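Local coordinates for protein CaaX farnesyltransferase beta subunit Ram1 (Aspergillus fumigatus, PDB 4L9P) that probably catalyses, together with its alpha subunit, the zinc-dependent transfer of a farnesyl group from farnesyl diphosphate to a cysteine near the C-terminus of target proteins, at residues H311-F316 and S369-N374; A318-C323 and W376-A381; L363-Y368 and L421-G426. All coordinates share one frame; numbering follows the deposited sequence.

Contact 1: H311-F316 and S369-N374; sequences HGAYAF and SHWVGN. With FII ([(3,7,11-trimethyl-dodeca-2,6,10-trienyloxycarbamoyl)-methyl]-phosphonic acid), chain Q.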
loop_
_atom_site.group_PDB
_atom_site.type_symbol
_atom_site.label_atom_id
_atom_site.label_comp_id
_atom_site.label_asym_id
_atom_site.label_seq_id
_atom_site.Cartn_x
_atom_site.Cartn_y
_atom_site.Cartn_z
ATOM N N HIS B 311 1.811 3.147 5.970
ATOM C CA HIS B 311 2.564 2.719 4.785
ATOM C C HIS B 311 1.871 3.268 3.553
ATOM O O HIS B 311 0.656 3.177 3.411
ATOM C CB HIS B 311 2.590 1.172 4.720
ATOM C CG HIS B 311 3.636 0.651 3.793
ATOM N ND1 HIS B 311 3.500 0.714 2.410
ATOM C CD2 HIS B 311 4.836 0.103 4.040
ATOM C CE1 HIS B 311 4.615 0.239 1.860
ATOM N NE2 HIS B 311 5.438 -0.145 2.840
ATOM N N GLY B 312 2.653 3.744 2.585
ATOM C CA GLY B 312 2.067 4.340 1.366
ATOM C C GLY B 312 1.186 3.363 0.604
ATOM O O GLY B 312 0.188 3.819 0.007
ATOM N N ALA B 313 1.503 2.068 0.540
ATOM C CA ALA B 313 0.651 1.191 -0.227
ATOM C C ALA B 313 -0.741 1.111 0.391
ATOM O O ALA B 313 -1.754 1.085 -0.325
ATOM C CB ALA B 313 1.254 -0.173 -0.261
ATOM N N TYR B 314 -0.786 1.074 1.717
ATOM C CA TYR B 314 -2.087 0.964 2.394
ATOM C C TYR B 314 -2.780 2.317 2.445
ATOM O O TYR B 314 -4.028 2.373 2.420
ATOM C CB TYR B 314 -1.876 0.399 3.786
ATOM C CG TYR B 314 -1.350 -1.031 3.739
ATOM C CD1 TYR B 314 -2.021 -2.007 2.983
ATOM C CD2 TYR B 314 -0.304 -1.474 4.563
ATOM C CE1 TYR B 314 -1.619 -3.361 3.014
ATOM C CE2 TYR B 314 0.090 -2.813 4.576
ATOM C CZ TYR B 314 -0.547 -3.743 3.823
ATOM O OH TYR B 314 -0.155 -5.062 3.917
ATOM N N ALA B 315 -2.032 3.427 2.456
ATOM C CA ALA B 315 -2.684 4.760 2.311
ATOM C C ALA B 315 -3.394 4.858 0.973
ATOM O O ALA B 315 -4.540 5.369 0.910
ATOM C CB ALA B 315 -1.652 5.858 2.454
ATOM N N PHE B 316 -2.734 4.384 -0.101
ATOM C CA PHE B 316 -3.421 4.406 -1.380
ATOM C C PHE B 316 -4.727 3.601 -1.302
ATOM O O PHE B 316 -5.823 4.055 -1.741
ATOM C CB PHE B 316 -2.574 3.860 -2.538
ATOM C CG PHE B 316 -3.364 3.781 -3.828
ATOM C CD1 PHE B 316 -3.618 4.953 -4.561
ATOM C CD2 PHE B 316 -3.954 2.573 -4.219
ATOM C CE1 PHE B 316 -4.430 4.928 -5.685
ATOM C CE2 PHE B 316 -4.757 2.524 -5.391
ATOM C CZ PHE B 316 -5.016 3.718 -6.113
ATOM N N SER B 369 5.882 5.214 -6.883
ATOM C CA SER B 369 5.462 6.269 -7.803
ATOM C C SER B 369 3.960 6.175 -8.053
ATOM O O SER B 369 3.283 7.226 -8.199
ATOM C CB SER B 369 6.193 6.095 -9.141
ATOM O OG SER B 369 7.582 6.027 -8.900
ATOM N N HIS B 370 3.385 4.954 -8.038
ATOM C CA HIS B 370 1.956 4.787 -7.996
ATOM C C HIS B 370 1.382 4.851 -6.601
ATOM O O HIS B 370 0.519 5.710 -6.296
ATOM C CB HIS B 370 1.531 3.487 -8.630
ATOM C CG HIS B 370 0.111 3.164 -8.311
ATOM N ND1 HIS B 370 -0.938 3.983 -8.715
ATOM C CD2 HIS B 370 -0.443 2.160 -7.559
ATOM C CE1 HIS B 370 -2.076 3.492 -8.214
ATOM N NE2 HIS B 370 -1.806 2.392 -7.509
ATOM N N TRP B 371 1.864 4.012 -5.668
ATOM C CA TRP B 371 1.081 3.907 -4.402
ATOM C C TRP B 371 1.064 5.237 -3.662
ATOM O O TRP B 371 0.020 5.613 -3.118
ATOM C CB TRP B 371 1.666 2.815 -3.482
ATOM C CG TRP B 371 1.692 1.445 -4.140
ATOM C CD1 TRP B 371 2.801 0.715 -4.496
ATOM C CD2 TRP B 371 0.563 0.685 -4.561
ATOM N NE1 TRP B 371 2.436 -0.455 -5.117
ATOM C CE2 TRP B 371 1.064 -0.510 -5.178
ATOM C CE3 TRP B 371 -0.807 0.872 -4.460
ATOM C CZ2 TRP B 371 0.215 -1.475 -5.746
ATOM C CZ3 TRP B 371 -1.647 -0.074 -5.024
ATOM C CH2 TRP B 371 -1.125 -1.255 -5.637
ATOM N N VAL B 372 2.220 5.930 -3.573
ATOM C CA VAL B 372 2.238 7.252 -2.965
ATOM C C VAL B 372 1.802 8.302 -4.003
ATOM O O VAL B 372 0.989 9.171 -3.681
ATOM C CB VAL B 372 3.639 7.562 -2.390
ATOM C CG1 VAL B 372 3.744 9.003 -1.949
ATOM C CG2 VAL B 372 3.929 6.608 -1.204
ATOM N N GLY B 373 2.324 8.229 -5.244
ATOM C CA GLY B 373 2.056 9.296 -6.233
ATOM C C GLY B 373 0.559 9.490 -6.448
ATOM O O GLY B 373 0.067 10.625 -6.505
ATOM N N ASN B 374 -0.200 8.395 -6.554
ATOM C CA ASN B 374 -1.623 8.509 -6.823
ATOM C C ASN B 374 -2.449 8.782 -5.590
ATOM O O ASN B 374 -3.677 9.029 -5.714
ATOM C CB ASN B 374 -2.145 7.303 -7.615
ATOM C CG ASN B 374 -2.001 7.538 -9.122
ATOM O OD1 ASN B 374 -2.303 8.672 -9.604
ATOM N ND2 ASN B 374 -1.633 6.509 -9.882
HETATM C C1 FII Q . -4.036 -3.341 -4.354
HETATM C C2 FII Q . -2.883 -3.936 -3.591
HETATM C C6 FII Q . -2.856 -5.404 -3.525
HETATM C C10 FII Q . -2.136 -3.057 -2.674
HETATM C C11 FII Q . -1.003 -3.539 -1.768
HETATM C C12 FII Q . 0.337 -3.171 -2.469
HETATM C C15 FII Q . 1.592 -3.127 -1.602
HETATM C C18 FII Q . 2.930 -2.775 -2.240
HETATM C C22 FII Q . 1.501 -3.862 -0.303
HETATM C C23 FII Q . 2.587 -3.504 0.699
HETATM C C24 FII Q . 2.605 -4.435 1.852
HETATM C C27 FII Q . 3.914 -4.358 2.572
HETATM C C30 FII Q . 3.973 -3.328 3.686
HETATM C C34 FII Q . 4.678 -5.627 2.605
HETATM C C35 FII Q . 5.875 -5.834 3.508
HETATM O O36 FII Q . 7.063 -5.977 2.751
HETATM N N42 FII Q . 7.345 -4.955 1.886
HETATM C C43 FII Q . 8.315 -4.077 2.392
HETATM O O44 FII Q . 8.836 -4.161 3.514
HETATM C C45 FII Q . 8.698 -2.986 1.402
HETATM P P46 FII Q . 9.153 -1.361 2.203
HETATM O O49 FII Q . 8.092 -1.089 3.202
HETATM O O50 FII Q . 10.542 -1.486 2.747
HETATM O O51 FII Q . 9.096 -0.395 1.001
#
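Phe316 meets two aromatic side chains of the facing segment, His370 and Trp371, and the three form a small cluster. The imidazole arrives edge first: His370 CE1 lies 3.6 Å from Phe316 CZ, and the planes stand 62° apart in a T-shaped pair. On the indole side Phe316 CD2 touches Trp371 CE3 at 3.6 Å, at the rim of the six-membered ring. With CG anti to the backbone N (chi1 175°), the phenyl group reaches across the backbone of Trp371, whose carbonyl O is 3.2 Å from Phe316 CB and is buried without a polar partner. Nearer the helix start, Ala313 CB sits over one face of the indole, 4.2 Å from Trp371 CG, while His370 CD2 lies over the opposite face. Gly312, lacking a side chain, brings its CA to 3.9 Å from Val372 CG2.

The isoprenoid analogue FII belongs to the same first shell. Its C12 lies over the same indole face as Ala313 CB, which also meets FII C15 at 3.3 Å. His311 carries FII C30 over one ring face and donates from NE2 to the phosphonate oxygen O49, 2.8 Å away.

Further out are the bonds that position these groups. The His311 ring is set by an N-cap bond: ND1 accepts from Ala313 N in the imidazole plane, leaving NE2 to serve the ligand. A nearly straight bond (178°) from Asn374 ND2 to His370 ND1 likewise fixes the second imidazole, and Asn374 OD1 is held in turn by Thr443. Trp371 NE1 is hydrogen-bonded to Tyr432 OH. Such an aromatic wall beside a polar phosphonate grip is characteristic of the isoprenoid pocket at the centre of the prenyltransferase alpha-alpha toroid.

Contact 2: A318-C323 and W376-A381; sequences ALACLC and WPLVQA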
loop_
_atom_site.group_PDB
_atom_site.type_symbol
_atom_site.label_atom_id
_atom_site.label_comp_id
_atom_site.label_asym_id
_atom_site.label_seq_id
_atom_site.Cartn_x
_atom_site.Cartn_y
_atom_site.Cartn_z
ATOM N N ALA B 318 -6.652 2.758 1.160
ATOM C CA ALA B 318 -7.668 3.386 2.003
ATOM C C ALA B 318 -8.250 4.654 1.373
ATOM O O ALA B 318 -9.462 4.840 1.408
ATOM C CB ALA B 318 -7.106 3.708 3.410
ATOM N N LEU B 319 -7.383 5.524 0.844
ATOM C CA LEU B 319 -7.887 6.794 0.292
ATOM C C LEU B 319 -8.673 6.521 -0.987
ATOM O O LEU B 319 -9.729 7.138 -1.200
ATOM C CB LEU B 319 -6.724 7.724 -0.027
ATOM C CG LEU B 319 -6.024 8.273 1.238
ATOM C CD1 LEU B 319 -4.687 8.933 0.868
ATOM C CD2 LEU B 319 -6.983 9.244 1.999
ATOM N N ALA B 320 -8.197 5.598 -1.836
ATOM C CA ALA B 320 -8.934 5.285 -3.051
ATOM C C ALA B 320 -10.277 4.651 -2.664
ATOM O O ALA B 320 -11.313 4.962 -3.257
ATOM C CB ALA B 320 -8.116 4.304 -3.957
ATOM N N CYS B 321 -10.283 3.750 -1.663
ATOM C CA CYS B 321 -11.555 3.160 -1.233
ATOM C C CYS B 321 -12.497 4.249 -0.698
ATOM O O CYS B 321 -13.701 4.210 -1.010
ATOM C CB CYS B 321 -11.262 2.095 -0.142
ATOM S SG CYS B 321 -12.705 1.065 0.160
ATOM N N LEU B 322 -11.983 5.219 0.088
ATOM C CA LEU B 322 -12.867 6.309 0.594
ATOM C C LEU B 322 -13.481 7.079 -0.572
ATOM O O LEU B 322 -14.668 7.430 -0.519
ATOM C CB LEU B 322 -12.093 7.302 1.478
ATOM C CG LEU B 322 -11.807 6.764 2.879
ATOM C CD1 LEU B 322 -10.923 7.792 3.581
ATOM C CD2 LEU B 322 -13.061 6.503 3.723
ATOM N N CYS B 323 -12.702 7.286 -1.637
ATOM C CA CYS B 323 -13.220 8.008 -2.787
ATOM C C CYS B 323 -14.201 7.183 -3.623
ATOM O O CYS B 323 -14.837 7.750 -4.543
ATOM C CB CYS B 323 -12.039 8.533 -3.661
ATOM S SG CYS B 323 -11.118 9.844 -2.729
ATOM N N TRP B 376 -1.799 11.569 -4.270
ATOM C CA TRP B 376 -1.842 13.031 -4.389
ATOM C C TRP B 376 -3.096 13.598 -5.085
ATOM O O TRP B 376 -3.695 14.551 -4.567
ATOM C CB TRP B 376 -0.546 13.587 -5.020
ATOM C CG TRP B 376 0.561 13.561 -3.977
ATOM C CD1 TRP B 376 1.721 12.756 -3.961
ATOM C CD2 TRP B 376 0.614 14.350 -2.763
ATOM N NE1 TRP B 376 2.474 13.041 -2.822
ATOM C CE2 TRP B 376 1.829 13.995 -2.075
ATOM C CE3 TRP B 376 -0.241 15.306 -2.189
ATOM C CZ2 TRP B 376 2.204 14.578 -0.868
ATOM C CZ3 TRP B 376 0.118 15.865 -0.931
ATOM C CH2 TRP B 376 1.339 15.502 -0.310
ATOM N N PRO B 377 -3.515 13.028 -6.235
ATOM C CA PRO B 377 -4.763 13.569 -6.821
ATOM C C PRO B 377 -5.946 13.362 -5.884
ATOM O O PRO B 377 -6.877 14.201 -5.920
ATOM C CB PRO B 377 -4.960 12.738 -8.108
ATOM C CG PRO B 377 -3.651 12.055 -8.388
ATOM C CD PRO B 377 -2.817 12.063 -7.108
ATOM N N LEU B 378 -5.927 12.289 -5.096
ATOM C CA LEU B 378 -7.062 12.035 -4.184
ATOM C C LEU B 378 -7.056 13.080 -3.074
ATOM O O LEU B 378 -8.106 13.698 -2.772
ATOM C CB LEU B 378 -6.961 10.622 -3.552
ATOM C CG LEU B 378 -6.925 9.536 -4.630
ATOM C CD1 LEU B 378 -6.776 8.134 -3.922
ATOM C CD2 LEU B 378 -8.113 9.523 -5.589
ATOM N N VAL B 379 -5.887 13.329 -2.443
ATOM C CA VAL B 379 -5.837 14.300 -1.343
ATOM C C VAL B 379 -6.091 15.711 -1.921
ATOM O O VAL B 379 -6.800 16.549 -1.331
ATOM C CB VAL B 379 -4.468 14.227 -0.619
ATOM C CG1 VAL B 379 -4.249 15.460 0.369
ATOM C CG2 VAL B 379 -4.412 12.868 0.143
ATOM N N GLN B 380 -5.482 15.995 -3.074
ATOM C CA GLN B 380 -5.668 17.325 -3.700
ATOM C C GLN B 380 -7.148 17.570 -4.028
ATOM O O GLN B 380 -7.681 18.675 -3.794
ATOM C CB GLN B 380 -4.752 17.427 -4.890
ATOM C CG GLN B 380 -3.247 17.588 -4.292
ATOM C CD GLN B 380 -2.052 17.383 -5.220
ATOM O OE1 GLN B 380 -0.916 17.434 -4.747
ATOM N NE2 GLN B 380 -2.283 17.218 -6.515
ATOM N N ALA B 381 -7.858 16.535 -4.472
ATOM C CA ALA B 381 -9.314 16.687 -4.706
ATOM C C ALA B 381 -10.051 16.913 -3.388
ATOM O O ALA B 381 -11.070 17.617 -3.341
ATOM C CB ALA B 381 -9.883 15.448 -5.393
#
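Leu378 makes most of the touches here, fitting its two methyls against the helix that carries Leu319, Ala320 and Cys323. The segment axes approach to 9.9 Å and cross at 50°, and the nearest backbone pair is Leu319 with Leu378.

The hydrocarbon contacts come first. Leu378 CD1 nestles between two successive residues, 3.9 Å from Leu319 CB and 4.1 Å from Ala320 CB. Because Leu378 keeps CG anti to its carbonyl carbon (chi1 -58°) and then an extended chi2, CD1 reaches far enough to press on the main chain itself, 3.6 Å from Ala320 N. Beside it, Leu319 CD1 meets Val379 CG2 at 4.0 Å, the two branches crossing obliquely; Val379 is modelled in two conformers, so this touch is doubtful beside the others.

Sulfur adds one further apolar contact. Cys323 SG stands 4.2 Å from Leu378 CD2, one turn along from Leu319, so the leucine's two methyls are engaged by different turns of the same helix.

The polar contribution stays inside each helix: Cys323 N bonds to Leu319 O, and Ala381 N to Pro377 O. Around the interface, Leu341 and Val332 pack on Leu319, Leu342 packs on Val379, and Ile497 lies against Cys323, continuing the same greasy environment.

With every touching residue buried and each main chain bonded within its own helix, the junction of 318-323 with 376-381 rests on shape and hydrophobic burial, without a directional bond to fix the angle between them.

Contact 3: L363-Y368 and L421-G426; sequences LVDGCY and LRDKPG. With ZN (zinc ion), chain J; FII ([(3,7,11-trimethyl-dodeca-2,6,10-trienyloxycarbamoyl)-methyl]-phosphonic acid), chain Q.
Lys424 curls its side chain against Leu363 and Val364 in the facing loop. From CB the chain leaves with CG between the backbone N and the carbonyl carbon (chi1 64°), runs extended to CD, then bends at its last two torsions, which brings the tip round to lie between Val364 O and the Asp423 carboxylate. CE lies 3.9 Å from Leu363 CB, the two side chains crossing at about a right angle. NZ ends among oxygens: it gives a weak hydrogen bond to Val364 O at 2.9 Å, donates to a water that itself donates to Leu363 O, and makes a salt bridge to Asp423 OD1 at 2.7 Å, met on the syn side.

That carboxylate in turn lies against Asp365. The two carboxylate planes are stacked, 17° apart, with Asp423 OD1 only 3.2 Å from Asp365 CG. The backbones are pinned alongside by Gly366 N, which donates to Asp423 O (2.8 Å, 165°).

Asp365 is a zinc ligand, binding the ion through OD2 at 2.0 Å and more loosely through OD1 at 2.6 Å, while OD1 also caps Cys367 N. Cys367 SG, His433 and the bound peptide complete the metal site. Three residues on from Asp365, where the type I turn that starts there ends, Tyr368 OH donates to FII O51 at 2.5 Å.

Two acidic side chains packed face to face would ordinarily repel; the zinc ion bound to one and the ammonium group paired with the other probably offset that cost, so that the 421-426 loop can set its carboxylate over the face of a zinc ligand.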
loop_
_atom_site.group_PDB
_atom_site.type_symbol
_atom_site.label_atom_id
_atom_site.label_comp_id
_atom_site.label_asym_id
_atom_site.label_seq_id
_atom_site.Cartn_x
_atom_site.Cartn_y
_atom_site.Cartn_z
ATOM N N LEU B 363 13.388 3.037 2.402
ATOM C CA LEU B 363 14.068 3.554 1.194
ATOM C C LEU B 363 13.063 3.877 0.103
ATOM O O LEU B 363 11.981 3.292 -0.004
ATOM C CB LEU B 363 14.997 2.463 0.657
ATOM C CG LEU B 363 16.092 1.975 1.625
ATOM C CD1 LEU B 363 16.885 0.839 0.982
ATOM C CD2 LEU B 363 17.010 3.122 2.019
ATOM N N VAL B 364 13.513 4.747 -0.793
ATOM C CA VAL B 364 12.710 4.967 -2.015
ATOM C C VAL B 364 12.537 3.697 -2.850
ATOM O O VAL B 364 13.360 2.774 -2.799
ATOM C CB VAL B 364 13.308 6.091 -2.886
ATOM C CG1 VAL B 364 13.284 7.424 -2.118
ATOM C CG2 VAL B 364 14.697 5.719 -3.419
ATOM N N ASP B 365 11.465 3.654 -3.648
ATOM C CA ASP B 365 11.214 2.526 -4.542
ATOM C C ASP B 365 10.248 3.005 -5.616
ATOM O O ASP B 365 9.240 3.670 -5.328
ATOM C CB ASP B 365 10.582 1.375 -3.664
ATOM C CG ASP B 365 10.103 0.216 -4.429
ATOM O OD1 ASP B 365 9.954 0.223 -5.676
ATOM O OD2 ASP B 365 9.861 -0.830 -3.802
ATOM N N GLY B 366 10.631 2.724 -6.851
ATOM C CA GLY B 366 9.823 3.169 -7.989
ATOM C C GLY B 366 8.376 2.703 -7.947
ATOM O O GLY B 366 7.522 3.368 -8.576
ATOM N N CYS B 367 8.017 1.592 -7.261
ATOM C CA CYS B 367 6.582 1.243 -7.318
ATOM C C CYS B 367 5.708 2.225 -6.503
ATOM O O CYS B 367 4.503 2.358 -6.786
ATOM C CB CYS B 367 6.308 -0.234 -6.895
ATOM S SG CYS B 367 6.709 -0.571 -5.080
ATOM N N TYR B 368 6.332 2.922 -5.558
ATOM C CA TYR B 368 5.574 3.928 -4.804
ATOM C C TYR B 368 5.261 5.141 -5.695
ATOM O O TYR B 368 4.503 6.002 -5.274
ATOM C CB TYR B 368 6.287 4.348 -3.489
ATOM C CG TYR B 368 6.461 3.130 -2.562
ATOM C CD1 TYR B 368 5.376 2.279 -2.338
ATOM C CD2 TYR B 368 7.694 2.831 -2.038
ATOM C CE1 TYR B 368 5.521 1.095 -1.525
ATOM C CE2 TYR B 368 7.874 1.693 -1.229
ATOM C CZ TYR B 368 6.780 0.841 -1.032
ATOM O OH TYR B 368 6.920 -0.274 -0.232
ATOM N N LEU B 421 11.334 -1.531 -15.892
ATOM C CA LEU B 421 11.725 -0.596 -14.822
ATOM C C LEU B 421 11.829 -1.352 -13.501
ATOM O O LEU B 421 11.339 -2.487 -13.359
ATOM C CB LEU B 421 10.773 0.614 -14.688
ATOM C CG LEU B 421 10.850 1.545 -15.962
ATOM C CD1 LEU B 421 9.768 1.117 -17.018
ATOM C CD2 LEU B 421 10.661 3.027 -15.554
ATOM N N ARG B 422 12.510 -0.722 -12.558
ATOM C CA ARG B 422 12.918 -1.395 -11.318
ATOM C C ARG B 422 12.579 -0.547 -10.104
ATOM O O ARG B 422 12.302 0.669 -10.165
ATOM C CB ARG B 422 14.444 -1.674 -11.391
ATOM C CG ARG B 422 15.266 -0.373 -11.491
ATOM C CD ARG B 422 16.748 -0.654 -11.808
ATOM N NE ARG B 422 17.449 0.596 -12.066
ATOM C CZ ARG B 422 18.399 0.722 -12.998
ATOM N NH1 ARG B 422 18.842 -0.364 -13.648
ATOM N NH2 ARG B 422 18.946 1.915 -13.213
ATOM N N ASP B 423 12.678 -1.233 -8.961
ATOM C CA ASP B 423 12.546 -0.579 -7.671
ATOM C C ASP B 423 13.545 0.537 -7.474
ATOM O O ASP B 423 13.203 1.697 -7.226
ATOM C CB ASP B 423 12.651 -1.753 -6.623
ATOM C CG ASP B 423 13.081 -1.350 -5.223
ATOM O OD1 ASP B 423 13.223 -0.177 -4.894
ATOM O OD2 ASP B 423 13.255 -2.298 -4.386
ATOM N N LYS B 424 14.810 0.194 -7.668
ATOM C CA LYS B 424 15.891 1.148 -7.457
ATOM C C LYS B 424 17.129 0.599 -8.157
ATOM O O LYS B 424 17.159 -0.569 -8.498
ATOM C CB LYS B 424 16.142 1.394 -5.941
ATOM C CG LYS B 424 16.635 0.140 -5.183
ATOM C CD LYS B 424 17.063 0.530 -3.713
ATOM C CE LYS B 424 15.969 1.175 -2.882
ATOM N NZ LYS B 424 14.767 0.235 -2.668
ATOM N N PRO B 425 18.141 1.446 -8.350
ATOM C CA PRO B 425 19.391 0.936 -8.914
ATOM C C PRO B 425 19.897 -0.249 -8.155
ATOM O O PRO B 425 19.830 -0.264 -6.924
ATOM C CB PRO B 425 20.330 2.139 -8.774
ATOM C CG PRO B 425 19.360 3.358 -8.885
ATOM C CD PRO B 425 18.168 2.887 -8.038
ATOM N N GLY B 426 20.392 -1.253 -8.872
ATOM C CA GLY B 426 20.843 -2.433 -8.191
ATOM C C GLY B 426 19.867 -3.566 -8.110
ATOM O O GLY B 426 20.241 -4.686 -7.751
HETATM ZN ZN ZN J . 8.656 -1.899 -5.031
HETATM C C1 FII Q . -4.036 -3.341 -4.354
HETATM C C2 FII Q . -2.883 -3.936 -3.591
HETATM C C6 FII Q . -2.856 -5.404 -3.525
HETATM C C10 FII Q . -2.136 -3.057 -2.674
HETATM C C11 FII Q . -1.003 -3.539 -1.768
HETATM C C12 FII Q . 0.337 -3.171 -2.469
HETATM C C15 FII Q . 1.592 -3.127 -1.602
HETATM C C18 FII Q . 2.930 -2.775 -2.240
HETATM C C22 FII Q . 1.501 -3.862 -0.303
HETATM C C23 FII Q . 2.587 -3.504 0.699
HETATM C C24 FII Q . 2.605 -4.435 1.852
HETATM C C27 FII Q . 3.914 -4.358 2.572
HETATM C C30 FII Q . 3.973 -3.328 3.686
HETATM C C34 FII Q . 4.678 -5.627 2.605
HETATM C C35 FII Q . 5.875 -5.834 3.508
HETATM O O36 FII Q . 7.063 -5.977 2.751
HETATM N N42 FII Q . 7.345 -4.955 1.886
HETATM C C43 FII Q . 8.315 -4.077 2.392
HETATM O O44 FII Q . 8.836 -4.161 3.514
HETATM C C45 FII Q . 8.698 -2.986 1.402
HETATM P P46 FII Q . 9.153 -1.361 2.203
HETATM O O49 FII Q . 8.092 -1.089 3.202
HETATM O O50 FII Q . 10.542 -1.486 2.747
HETATM O O51 FII Q . 9.096 -0.395 1.001
HETATM O O HOH W 1 12.586 0.568 -0.734
#

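Overall arrangement
All three contacts lie within the alpha-alpha toroid domain, and each joins segments separated by just over fifty residues. Along the chain the first segments come in the order 311-316, 318-323, 363-368 and the second ones 369-374, 376-381, 421-426, so all three pairs interleave. Contacts 1 and 2, with centres about 10 Å apart, share helix 312-323; their other segments lie on the successive helices 368-371 and 375-384. Contact 3, its centre about 13 Å from that of contact 1, joins it through Tyr368, which lies beside His311 and whose O probably accepts from Gly373 N; both touch FII. The centres of contacts 2 and 3 are about 23 Å apart. The series thus runs from the zinc site through the isoprenoid pocket into the hydrophobic helix packing behind it.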